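Local coordinates for protein neurotoxin (Clostridium botulinum, PDB 3N7L) that probably recognises gangliosides on the surface of nerve cells, being the receptor-binding domain of botulinum neurotoxin serotype D/C, at residues N110-F114 against D125-Y130; N239-Y243 against T295-N301. All coordinates share one frame; numbering follows the deposited sequence.

Interaction 1: residues N110-F114 against D125-Y130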
ATOM      1  N   ASN A 110      10.510 -10.429  -8.405  1.00 23.51           N
ATOM      2  CA  ASN A 110      10.045  -9.743  -7.202  1.00 23.80           C
ATOM      3  C   ASN A 110      11.109  -8.799  -6.628  1.00 23.89           C
ATOM      4  O   ASN A 110      11.083  -8.483  -5.436  1.00 23.17           O
ATOM      5  CB  ASN A 110       9.613 -10.759  -6.130  1.00 23.69           C
ATOM      6  CG  ASN A 110      10.717 -11.763  -5.775  1.00 23.91           C
ATOM      7  OD1 ASN A 110      10.860 -12.162  -4.620  1.00 26.54           O
ATOM      8  ND2 ASN A 110      11.481 -12.181  -6.766  1.00 22.77           N
ATOM      9  N   PHE A 111      12.029  -8.349  -7.481  1.00 23.27           N
ATOM     10  CA  PHE A 111      13.109  -7.448  -7.053  1.00 24.47           C
ATOM     11  C   PHE A 111      13.045  -6.015  -7.568  1.00 22.05           C
ATOM     12  O   PHE A 111      12.693  -5.763  -8.721  1.00 18.15           O
ATOM     13  CB  PHE A 111      14.492  -7.975  -7.482  1.00 25.95           C
ATOM     14  CG  PHE A 111      14.866  -9.301  -6.892  1.00 29.18           C
ATOM     15  CD1 PHE A 111      14.401 -10.484  -7.454  1.00 30.63           C
ATOM     16  CD2 PHE A 111      15.697  -9.366  -5.778  1.00 29.43           C
ATOM     17  CE1 PHE A 111      14.754 -11.715  -6.913  1.00 31.32           C
ATOM     18  CE2 PHE A 111      16.056 -10.593  -5.227  1.00 32.32           C
ATOM     19  CZ  PHE A 111      15.584 -11.772  -5.795  1.00 32.58           C
ATOM     20  N   LEU A 112      13.418  -5.084  -6.691  1.00 21.84           N
ATOM     21  CA  LEU A 112      13.530  -3.669  -7.024  1.00 21.67           C
ATOM     22  C   LEU A 112      15.025  -3.471  -6.779  1.00 22.12           C
ATOM     23  O   LEU A 112      15.501  -3.684  -5.664  1.00 21.64           O
ATOM     24  CB  LEU A 112      12.746  -2.784  -6.058  1.00 22.75           C
ATOM     25  CG  LEU A 112      12.975  -1.280  -6.267  1.00 24.15           C
ATOM     26  CD1 LEU A 112      12.207  -0.818  -7.486  1.00 25.72           C
ATOM     27  CD2 LEU A 112      12.522  -0.499  -5.043  1.00 26.53           C
ATOM     28  N   VAL A 113      15.776  -3.086  -7.803  1.00 22.59           N
ATOM     29  CA  VAL A 113      17.209  -2.930  -7.606  1.00 23.47           C
ATOM     30  C   VAL A 113      17.809  -1.591  -8.014  1.00 23.78           C
ATOM     31  O   VAL A 113      17.452  -1.002  -9.041  1.00 22.84           O
ATOM     32  CB  VAL A 113      17.995  -4.120  -8.274  1.00 26.52           C
ATOM     33  CG1 VAL A 113      17.071  -4.923  -9.166  1.00 25.18           C
ATOM     34  CG2 VAL A 113      19.197  -3.619  -9.046  1.00 24.97           C
ATOM     35  N   PHE A 114      18.696  -1.105  -7.153  1.00 22.20           N
ATOM     36  CA  PHE A 114      19.391   0.152  -7.373  1.00 21.71           C
ATOM     37  C   PHE A 114      20.807  -0.223  -7.774  1.00 22.01           C
ATOM     38  O   PHE A 114      21.486  -0.977  -7.072  1.00 21.42           O
ATOM     39  CB  PHE A 114      19.402   1.000  -6.094  1.00 22.22           C
ATOM     40  CG  PHE A 114      20.277   2.220  -6.186  1.00 21.47           C
ATOM     41  CD1 PHE A 114      21.582   2.195  -5.711  1.00 21.72           C
ATOM     42  CD2 PHE A 114      19.806   3.385  -6.786  1.00 22.93           C
ATOM     43  CE1 PHE A 114      22.413   3.311  -5.830  1.00 21.21           C
ATOM     44  CE2 PHE A 114      20.628   4.509  -6.909  1.00 21.95           C
ATOM     45  CZ  PHE A 114      21.934   4.468  -6.429  1.00 20.88           C
ATOM     46  N   ASP A 125      25.235  -3.265  -7.078  1.00 31.12           N
ATOM     47  CA  ASP A 125      23.831  -3.032  -6.823  1.00 32.67           C
ATOM     48  C   ASP A 125      23.353  -3.588  -5.506  1.00 30.67           C
ATOM     49  O   ASP A 125      23.970  -4.467  -4.915  1.00 32.09           O
ATOM     50  CB  ASP A 125      22.999  -3.604  -7.973  1.00 34.33           C
ATOM     51  CG  ASP A 125      23.231  -5.081  -8.174  1.00 38.95           C
ATOM     52  OD1 ASP A 125      23.204  -5.535  -9.340  1.00 42.47           O
ATOM     53  OD2 ASP A 125      23.435  -5.795  -7.168  1.00 42.03           O
ATOM     54  N   ILE A 126      22.235  -3.048  -5.056  1.00 30.48           N
ATOM     55  CA  ILE A 126      21.616  -3.457  -3.814  1.00 27.66           C
ATOM     56  C   ILE A 126      20.143  -3.655  -4.181  1.00 26.44           C
ATOM     57  O   ILE A 126      19.664  -3.077  -5.163  1.00 24.62           O
ATOM     58  CB  ILE A 126      21.811  -2.351  -2.755  1.00 28.99           C
ATOM     59  CG1 ILE A 126      21.309  -2.826  -1.396  1.00 31.84           C
ATOM     60  CG2 ILE A 126      21.108  -1.074  -3.194  1.00 25.01           C
ATOM     61  CD1 ILE A 126      21.639  -1.858  -0.269  1.00 36.32           C
ATOM     62  N   ASN A 127      19.416  -4.471  -3.426  1.00 24.47           N
ATOM     63  CA  ASN A 127      18.020  -4.687  -3.783  1.00 25.50           C
ATOM     64  C   ASN A 127      17.066  -5.008  -2.653  1.00 23.97           C
ATOM     65  O   ASN A 127      17.461  -5.303  -1.528  1.00 23.63           O
ATOM     66  CB  ASN A 127      17.903  -5.813  -4.820  1.00 25.86           C
ATOM     67  CG  ASN A 127      18.159  -7.189  -4.222  1.00 30.03           C
ATOM     68  OD1 ASN A 127      19.238  -7.759  -4.382  1.00 30.67           O
ATOM     69  ND2 ASN A 127      17.168  -7.722  -3.520  1.00 28.39           N
ATOM     70  N   PHE A 128      15.788  -4.937  -3.001  1.00 23.36           N
ATOM     71  CA  PHE A 128      14.686  -5.269  -2.117  1.00 23.99           C
ATOM     72  C   PHE A 128      13.885  -6.313  -2.889  1.00 22.98           C
ATOM     73  O   PHE A 128      13.529  -6.085  -4.040  1.00 22.82           O
ATOM     74  CB  PHE A 128      13.795  -4.047  -1.862  1.00 21.08           C
ATOM     75  CG  PHE A 128      12.374  -4.392  -1.473  1.00 24.67           C
ATOM     76  CD1 PHE A 128      12.114  -5.248  -0.406  1.00 25.27           C
ATOM     77  CD2 PHE A 128      11.295  -3.838  -2.161  1.00 25.40           C
ATOM     78  CE1 PHE A 128      10.799  -5.548  -0.025  1.00 26.68           C
ATOM     79  CE2 PHE A 128       9.974  -4.130  -1.787  1.00 27.33           C
ATOM     80  CZ  PHE A 128       9.731  -4.988  -0.715  1.00 25.39           C
ATOM     81  N   SER A 129      13.637  -7.463  -2.278  1.00 22.56           N
ATOM     82  CA  SER A 129      12.827  -8.485  -2.930  1.00 24.35           C
ATOM     83  C   SER A 129      11.602  -8.676  -2.035  1.00 23.86           C
ATOM     84  O   SER A 129      11.730  -8.998  -0.853  1.00 23.44           O
ATOM     85  CB  SER A 129      13.603  -9.801  -3.094  1.00 24.74           C
ATOM     86  OG  SER A 129      14.003 -10.348  -1.854  1.00 28.22           O
ATOM     87  N   TYR A 130      10.414  -8.453  -2.582  1.00 23.01           N
ATOM     88  CA  TYR A 130       9.216  -8.595  -1.773  1.00 22.96           C
ATOM     89  C   TYR A 130       8.892 -10.051  -1.446  1.00 24.70           C
ATOM     90  O   TYR A 130       9.299 -10.967  -2.164  1.00 25.03           O
ATOM     91  CB  TYR A 130       8.023  -7.884  -2.442  1.00 20.74           C
ATOM     92  CG  TYR A 130       7.425  -8.536  -3.674  1.00 20.58           C
ATOM     93  CD1 TYR A 130       7.611  -7.984  -4.946  1.00 19.39           C
ATOM     94  CD2 TYR A 130       6.588  -9.651  -3.558  1.00 19.28           C
ATOM     95  CE1 TYR A 130       6.966  -8.521  -6.075  1.00 20.46           C
ATOM     96  CE2 TYR A 130       5.940 -10.195  -4.673  1.00 20.54           C
ATOM     97  CZ  TYR A 130       6.126  -9.627  -5.924  1.00 21.29           C
ATOM     98  OH  TYR A 130       5.449 -10.149  -7.007  1.00 22.57           O
TER
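L112 and F128 exchange two backbone hydrogen bonds, L112 N to F128 O at 2.8 Å and F128 N back to L112 O, and F114 and I126 repeat the pattern two residues further along this antiparallel hairpin. Beyond the strand end, Y130 N reaches N110 O at 2.9 Å. The two faces of the ladder differ sharply. On the buried one, L112, F114, I126 and F128 are large and apolar, as suits a sandwich core: F114 CB meets I126 CG2 at 4.0 Å, while both side chains press on M155 of strand 154-159 in the facing sheet, and F114 also reaches I147 and T149 of strand 143-150. The other face, of F111, V113, N127 and S129, is partly exposed and mixes polar with apolar groups. Here F111 holds CG anti to its carbonyl carbon (chi1 -62°), and the ring leans across the hairpin: S129 CB lies over one face, 3.7 Å from the centroid, and N127 ND2 comes to the ring edge, 3.2 Å from F111 CD2. At the end of the hairpin N110 CB sits over the buried Y130 ring, 3.5 Å from its centroid, a CH-pi contact, and W84 meets that ring edge-to-face. The jelly-roll layer is therefore held by direction-specific backbone bonds, its inner side sealed by hydrophobic contact, while its outer side brings an amide and a serine CB against an aromatic ring.

Interaction 2: residues N239-Y243 against T295-N301. With GOL (glycerol), chain F.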
ATOM      1  N   ASN A 239      -4.270   3.380  -1.348  1.00 20.36           N
ATOM      2  CA  ASN A 239      -5.048   4.558  -1.750  1.00 21.94           C
ATOM      3  C   ASN A 239      -5.922   4.923  -0.554  1.00 21.37           C
ATOM      4  O   ASN A 239      -6.121   4.099   0.335  1.00 21.53           O
ATOM      5  CB  ASN A 239      -5.974   4.247  -2.933  1.00 23.34           C
ATOM      6  CG  ASN A 239      -5.232   3.720  -4.145  1.00 28.68           C
ATOM      7  OD1 ASN A 239      -4.304   4.351  -4.640  1.00 30.11           O
ATOM      8  ND2 ASN A 239      -5.653   2.556  -4.636  1.00 32.63           N
ATOM      9  N   ASP A 240      -6.458   6.140  -0.529  1.00 21.74           N
ATOM     10  CA  ASP A 240      -7.328   6.535   0.580  1.00 21.22           C
ATOM     11  C   ASP A 240      -8.588   5.665   0.571  1.00 20.04           C
ATOM     12  O   ASP A 240      -9.195   5.462  -0.481  1.00 20.61           O
ATOM     13  CB  ASP A 240      -7.756   8.002   0.456  1.00 21.95           C
ATOM     14  CG  ASP A 240      -6.590   8.967   0.545  1.00 26.08           C
ATOM     15  OD1 ASP A 240      -5.504   8.564   1.015  1.00 26.04           O
ATOM     16  OD2 ASP A 240      -6.774  10.141   0.153  1.00 28.35           O
ATOM     17  N   LEU A 241      -8.971   5.148   1.733  1.00 18.74           N
ATOM     18  CA  LEU A 241     -10.176   4.328   1.837  1.00 17.80           C
ATOM     19  C   LEU A 241     -11.378   5.274   1.734  1.00 20.09           C
ATOM     20  O   LEU A 241     -11.368   6.374   2.309  1.00 19.98           O
ATOM     21  CB  LEU A 241     -10.207   3.576   3.175  1.00 16.88           C
ATOM     22  CG  LEU A 241     -11.312   2.525   3.365  1.00 17.08           C
ATOM     23  CD1 LEU A 241     -11.058   1.342   2.431  1.00 17.13           C
ATOM     24  CD2 LEU A 241     -11.337   2.046   4.804  1.00 16.18           C
ATOM     25  N   ARG A 242     -12.408   4.869   0.999  1.00 18.21           N
ATOM     26  CA  ARG A 242     -13.566   5.741   0.849  1.00 20.28           C
ATOM     27  C   ARG A 242     -14.909   5.110   1.169  1.00 18.98           C
ATOM     28  O   ARG A 242     -15.070   3.893   1.129  1.00 18.20           O
ATOM     29  CB  ARG A 242     -13.624   6.310  -0.574  1.00 23.20           C
ATOM     30  CG  ARG A 242     -12.331   6.943  -1.044  1.00 29.35           C
ATOM     31  CD  ARG A 242     -12.579   7.907  -2.191  1.00 34.01           C
ATOM     32  NE  ARG A 242     -13.587   7.416  -3.128  1.00 39.11           N
ATOM     33  CZ  ARG A 242     -13.349   6.590  -4.141  1.00 35.31           C
ATOM     34  NH1 ARG A 242     -14.349   6.213  -4.923  1.00 33.38           N
ATOM     35  NH2 ARG A 242     -12.122   6.161  -4.385  1.00 35.69           N
ATOM     36  N   TYR A 243     -15.870   5.969   1.503  1.00 18.94           N
ATOM     37  CA  TYR A 243     -17.229   5.544   1.795  1.00 18.18           C
ATOM     38  C   TYR A 243     -17.922   5.389   0.438  1.00 18.49           C
ATOM     39  O   TYR A 243     -17.417   5.877  -0.575  1.00 18.37           O
ATOM     40  CB  TYR A 243     -17.961   6.618   2.619  1.00 17.84           C
ATOM     41  CG  TYR A 243     -17.478   6.757   4.051  1.00 19.23           C
ATOM     42  CD1 TYR A 243     -16.716   7.861   4.456  1.00 18.88           C
ATOM     43  CD2 TYR A 243     -17.781   5.783   5.004  1.00 18.21           C
ATOM     44  CE1 TYR A 243     -16.270   7.983   5.782  1.00 20.18           C
ATOM     45  CE2 TYR A 243     -17.344   5.897   6.323  1.00 18.14           C
ATOM     46  CZ  TYR A 243     -16.592   6.991   6.706  1.00 19.65           C
ATOM     47  OH  TYR A 243     -16.168   7.077   8.013  1.00 22.67           O
ATOM     48  N   THR A 295     -15.783  12.137   1.980  1.00 27.49           N
ATOM     49  CA  THR A 295     -15.869  10.809   1.361  1.00 26.57           C
ATOM     50  C   THR A 295     -14.763   9.845   1.809  1.00 24.73           C
ATOM     51  O   THR A 295     -14.897   8.630   1.668  1.00 24.00           O
ATOM     52  CB  THR A 295     -15.878  10.907  -0.192  1.00 25.41           C
ATOM     53  OG1 THR A 295     -16.980  11.724  -0.607  1.00 27.44           O
ATOM     54  CG2 THR A 295     -16.031   9.530  -0.825  1.00 26.65           C
ATOM     55  N   ARG A 296     -13.677  10.377   2.363  1.00 24.41           N
ATOM     56  CA  ARG A 296     -12.585   9.523   2.833  1.00 24.15           C
ATOM     57  C   ARG A 296     -12.865   9.013   4.245  1.00 24.68           C
ATOM     58  O   ARG A 296     -13.421   9.736   5.076  1.00 23.78           O
ATOM     59  CB  ARG A 296     -11.259  10.291   2.840  1.00 25.49           C
ATOM     60  CG  ARG A 296     -10.809  10.788   1.474  1.00 25.66           C
ATOM     61  CD  ARG A 296      -9.477  11.522   1.563  1.00 27.00           C
ATOM     62  NE  ARG A 296      -8.979  11.897   0.241  1.00 27.79           N
ATOM     63  CZ  ARG A 296      -9.437  12.913  -0.489  1.00 26.82           C
ATOM     64  NH1 ARG A 296     -10.415  13.688  -0.033  1.00 25.54           N
ATOM     65  NH2 ARG A 296      -8.927  13.138  -1.691  1.00 25.77           N
ATOM     66  N   VAL A 297     -12.487   7.763   4.511  1.00 22.44           N
ATOM     67  CA  VAL A 297     -12.685   7.165   5.829  1.00 21.44           C
ATOM     68  C   VAL A 297     -11.499   7.547   6.720  1.00 23.76           C
ATOM     69  O   VAL A 297     -10.339   7.317   6.359  1.00 22.20           O
ATOM     70  CB  VAL A 297     -12.770   5.624   5.731  1.00 21.61           C
ATOM     71  CG1 VAL A 297     -13.034   5.023   7.103  1.00 19.80           C
ATOM     72  CG2 VAL A 297     -13.866   5.228   4.734  1.00 18.29           C
ATOM     73  N   ARG A 298     -11.794   8.130   7.880  1.00 24.03           N
ATOM     74  CA  ARG A 298     -10.752   8.562   8.806  1.00 24.06           C
ATOM     75  C   ARG A 298     -10.839   7.897  10.168  1.00 24.17           C
ATOM     76  O   ARG A 298     -11.889   7.391  10.556  1.00 21.13           O
ATOM     77  CB  ARG A 298     -10.805  10.080   8.990  1.00 24.68           C
ATOM     78  CG  ARG A 298     -10.450  10.868   7.741  1.00 28.68           C
ATOM     79  CD  ARG A 298     -10.284  12.356   8.050  1.00 31.39           C
ATOM     80  NE  ARG A 298      -9.761  13.093   6.904  1.00 31.21           N
ATOM     81  CZ  ARG A 298     -10.459  13.327   5.803  1.00 32.48           C
ATOM     82  NH1 ARG A 298     -11.706  12.883   5.719  1.00 34.00           N
ATOM     83  NH2 ARG A 298      -9.914  13.986   4.787  1.00 31.26           N
ATOM     84  N   GLY A 299      -9.718   7.927  10.885  1.00 25.73           N
ATOM     85  CA  GLY A 299      -9.620   7.345  12.210  1.00 28.26           C
ATOM     86  C   GLY A 299     -10.904   7.178  13.000  1.00 34.41           C
ATOM     87  O   GLY A 299     -11.734   6.333  12.678  1.00 41.05           O
ATOM     88  N   GLU A 300     -11.083   7.989  14.032  1.00 33.59           N
ATOM     89  CA  GLU A 300     -12.260   7.892  14.897  1.00 29.99           C
ATOM     90  C   GLU A 300     -13.664   7.968  14.290  1.00 27.15           C
ATOM     91  O   GLU A 300     -14.627   8.217  15.014  1.00 26.59           O
ATOM     92  CB  GLU A 300     -12.145   8.935  16.011  1.00 32.55           C
ATOM     93  CG  GLU A 300     -11.101   8.581  17.050  1.00 34.94           C
ATOM     94  CD  GLU A 300     -11.494   7.361  17.859  1.00 37.40           C
ATOM     95  OE1 GLU A 300     -12.480   7.445  18.622  1.00 39.27           O
ATOM     96  OE2 GLU A 300     -10.825   6.315  17.727  1.00 40.81           O
ATOM     97  N   ASN A 301     -13.800   7.755  12.985  1.00 24.52           N
ATOM     98  CA  ASN A 301     -15.127   7.798  12.361  1.00 22.59           C
ATOM     99  C   ASN A 301     -16.001   6.636  12.835  1.00 21.74           C
ATOM    100  O   ASN A 301     -15.500   5.543  13.108  1.00 21.98           O
ATOM    101  CB  ASN A 301     -15.024   7.702  10.833  1.00 21.01           C
ATOM    102  CG  ASN A 301     -14.522   8.979  10.183  1.00 22.20           C
ATOM    103  OD1 ASN A 301     -14.105   9.924  10.855  1.00 23.81           O
ATOM    104  ND2 ASN A 301     -14.555   9.004   8.856  1.00 17.65           N
TER
HETATM  105  C1  GOL F1402      -6.021  13.412   1.077  1.00 33.05           C
HETATM  106  O1  GOL F1402      -5.760  12.122   1.619  1.00 31.67           O
HETATM  107  C2  GOL F1402      -6.909  14.260   1.978  1.00 35.49           C
HETATM  108  O2  GOL F1402      -7.132  15.552   1.353  1.00 36.58           O
HETATM  109  C3  GOL F1402      -6.258  14.465   3.342  1.00 37.83           C
HETATM  110  O3  GOL F1402      -7.036  15.246   4.231  1.00 38.98           O
HETATM  111  O   HOH W   1      -6.911  11.231  -2.385  1.00 29.73           O
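D240 OD2 gathers three partners at once: R296 NE, a hydroxyl of a glycerol probably left from crystallisation, and a water. The arginine arrives at 2.8 Å as a salt bridge, on the anti side of the carboxylate and 25° out of its plane, though D240 OD2 lies almost in the plane of the guanidinium. Carboxylate and guanidinium are turned 70° against each other, which leaves a single N-H, not a paired fork, to make the direct link. Glycerol O1 donates to D240 OD2 at 2.7 Å, and the water bridges D240 OD2 to R296 NH2. An extended R296 chain from CG to NE gives the arginine this reach, and D294 takes its NH1 in a second salt bridge; the two carboxylates would be expected to favour its positive charge.

Both segments are loops of the C-terminal, beta-trefoil half of the receptor-binding domain, one leading into strand 246-251 and the other into strand 302-308. A single backbone bridge at R242 and R296 joins them. Its bonds differ in geometry: V297 N approaches L241 O at 2.8 Å from above the carbonyl plane, whereas Y243 N meets T295 O nearly in line with its C=O.

Beside the bridge the contact is apolar. V297 puts CG2 beside its own backbone N, with CG1 anti to it (chi1 -178°), and that CG2 methyl stands over the centre of the Y243 ring, 3.6 Å from the centroid. The same methyl touches L241 CG at 4.0 Å. A compact branched valine lets one methyl touch both leucine and tyrosine, and I285 of strand 283-287 touches both L241 and Y243, while the hydroxyl end of the Y243 ring comes up to the N301 side chain.

Overall arrangement
Interaction 1 closes before interaction 2 opens along the chain, and the two lie on opposite sides of its centre, about 32 Å apart between centres and about 16 Å between nearest atoms. They share no sheet. The first belongs to the hairpin of strands 111-117 and 122-129 in the N-terminal, lectin-like half; the second ties a loop that follows helix 217-226 to one that follows strand 283-287, in the C-terminal trefoil half. One is a regular strand pairing, the other a meeting of irregular segments 52 residues apart. Each thus lies wholly within one half of the receptor-binding domain, and ganglioside recognition, as in related neurotoxins, is probably a matter for the C-terminal half.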